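Local coordinates for protein endo-alpha-mannosidase (Bacteroides thetaiotaomicron, PDB 4ACY) that probably cleaves internal alpha-mannosidic linkages of N-glycans, as a family 99 endo-alpha-mannosidase, at residues E166-Q169 with Y170-T174. Numbering follows the deposited sequence.
Sequences ENIQ and YIVDT
Four consecutive backbone bonds tie Glu166–Gln169 to the residues one turn later, a textbook run of alpha-helical i to i+4 pairing: the amides of Tyr170, Ile171, Val172 and Asp173 donate to the carbonyls of Glu166, Asn167, Ile168 and Gln169. The straightest is Val172 N to Ile168 O at 2.9 Å, with an N-H...O angle of 172°.

The apolar part of the contact rests on the same spacing. Ile168 and Val172 run alongside each other off one face of the helix, CG2 methyl to CG2 methyl at 4.1 Å. Ile171 folds back over the preceding turn. With CG1 beside its own backbone N (chi1 -73°), CG1 comes within 3.2 Å of Asn167 O and CD1 follows at 3.4 Å. Beyond the helix, Ile168 and Ile171 both pack on Phe190 of strand 189-192, while Ile171 also reaches Phe151 and Ile153 of strand 148-153.

Thr174 OG1 donates to Tyr170 O at 2.7 Å, so this carbonyl holds two donors, Thr174 N and OG1, one approaching from each side of the carbonyl plane. The same hydroxyl oxygen lies over the centre of the Tyr170 ring, 3.2 Å above its plane; the ring also stacks with Tyr130. Asn167 and Asp173 spend their polar ends elsewhere: Asn167 OD1 accepts from Trp124 NE1 and ND2 donates to Thr163 O, while Asp173 OD1 bonds Tyr220 OH.

The i to i+4 ladder, with Ile168 and Ile171 turned to the strands and Asp173 to the exposed side, marks the amphipathic helix of a beta-alpha-beta crossover, here the one joining strands 148-153 and 189-192 of the (beta/alpha)8 barrel.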
loop_
_atom_site.group_PDB
_atom_site.type_symbol
_atom_site.label_atom_id
_atom_site.label_comp_id
_atom_site.label_asym_id
_atom_site.label_seq_id
_atom_site.Cartn_x
_atom_site.Cartn_y
_atom_site.Cartn_z
ATOM N N GLU A 166 1.548 -20.309 5.476
ATOM C CA GLU A 166 0.989 -20.982 4.307
ATOM C C GLU A 166 0.900 -20.034 3.119
ATOM O O GLU A 166 1.105 -20.431 1.963
ATOM C CB GLU A 166 -0.394 -21.556 4.622
ATOM C CG GLU A 166 -0.382 -22.657 5.689
ATOM C CD GLU A 166 -1.773 -22.989 6.227
ATOM O OE1 GLU A 166 -2.775 -22.420 5.743
ATOM O OE2 GLU A 166 -1.862 -23.812 7.155
ATOM N N ASN A 167 0.581 -18.775 3.413
ATOM C CA ASN A 167 0.511 -17.753 2.363
ATOM C C ASN A 167 1.856 -17.349 1.792
ATOM O O ASN A 167 1.966 -17.114 0.583
ATOM C CB ASN A 167 -0.263 -16.529 2.839
ATOM C CG ASN A 167 -1.752 -16.720 2.693
ATOM O OD1 ASN A 167 -2.319 -16.438 1.642
ATOM N ND2 ASN A 167 -2.388 -17.245 3.737
ATOM N N ILE A 168 2.866 -17.255 2.656
ATOM C CA ILE A 168 4.236 -17.034 2.206
ATOM C C ILE A 168 4.642 -18.188 1.295
ATOM O O ILE A 168 5.200 -17.969 0.225
ATOM C CB ILE A 168 5.234 -16.876 3.389
ATOM C CG1 ILE A 168 4.891 -15.631 4.213
ATOM C CG2 ILE A 168 6.689 -16.808 2.881
ATOM C CD1 ILE A 168 5.540 -15.608 5.597
ATOM N N GLN A 169 4.325 -19.418 1.705
ATOM C CA GLN A 169 4.685 -20.583 0.903
ATOM C C GLN A 169 4.004 -20.526 -0.450
ATOM O O GLN A 169 4.635 -20.780 -1.465
ATOM C CB GLN A 169 4.310 -21.884 1.600
ATOM C CG GLN A 169 5.033 -22.137 2.898
ATOM C CD GLN A 169 4.446 -23.329 3.633
ATOM O OE1 GLN A 169 4.226 -24.380 3.035
ATOM N NE2 GLN A 169 4.194 -23.177 4.927
ATOM N N TYR A 170 2.715 -20.181 -0.462
ATOM C CA TYR A 170 1.995 -20.066 -1.718
ATOM C C TYR A 170 2.620 -19.003 -2.629
ATOM O O TYR A 170 2.824 -19.237 -3.822
ATOM C CB TYR A 170 0.496 -19.774 -1.524
ATOM C CG TYR A 170 -0.201 -19.707 -2.866
ATOM C CD1 TYR A 170 -0.690 -20.866 -3.482
ATOM C CD2 TYR A 170 -0.302 -18.497 -3.564
ATOM C CE1 TYR A 170 -1.293 -20.805 -4.731
ATOM C CE2 TYR A 170 -0.899 -18.434 -4.810
ATOM C CZ TYR A 170 -1.392 -19.591 -5.387
ATOM O OH TYR A 170 -1.973 -19.515 -6.626
ATOM N N ILE A 171 2.913 -17.842 -2.056
ATOM C CA ILE A 171 3.433 -16.715 -2.822
ATOM C C ILE A 171 4.805 -17.058 -3.414
ATOM O O ILE A 171 5.039 -16.856 -4.604
ATOM C CB ILE A 171 3.481 -15.436 -1.956
ATOM C CG1 ILE A 171 2.050 -14.905 -1.736
ATOM C CG2 ILE A 171 4.381 -14.365 -2.582
ATOM C CD1 ILE A 171 1.919 -13.875 -0.603
ATOM N N VAL A 172 5.695 -17.589 -2.578
ATOM C CA VAL A 172 7.044 -17.959 -3.022
ATOM C C VAL A 172 6.999 -19.099 -4.054
ATOM O O VAL A 172 7.671 -19.031 -5.077
ATOM C CB VAL A 172 7.974 -18.312 -1.831
ATOM C CG1 VAL A 172 9.305 -18.896 -2.307
ATOM C CG2 VAL A 172 8.241 -17.072 -0.954
ATOM N N ASP A 173 6.193 -20.126 -3.798
ATOM C CA ASP A 173 6.094 -21.258 -4.736
ATOM C C ASP A 173 5.504 -20.870 -6.073
ATOM O O ASP A 173 5.920 -21.372 -7.111
ATOM C CB ASP A 173 5.258 -22.399 -4.145
ATOM C CG ASP A 173 5.962 -23.124 -3.019
ATOM O OD1 ASP A 173 7.179 -22.933 -2.824
ATOM O OD2 ASP A 173 5.283 -23.888 -2.308
ATOM N N THR A 174 4.516 -19.990 -6.053
ATOM C CA THR A 174 3.795 -19.650 -7.265
ATOM C C THR A 174 4.451 -18.522 -8.061
ATOM O O THR A 174 4.488 -18.573 -9.286
ATOM C CB THR A 174 2.329 -19.284 -6.949
ATOM O OG1 THR A 174 1.760 -20.283 -6.091
ATOM C CG2 THR A 174 1.510 -19.160 -8.220
#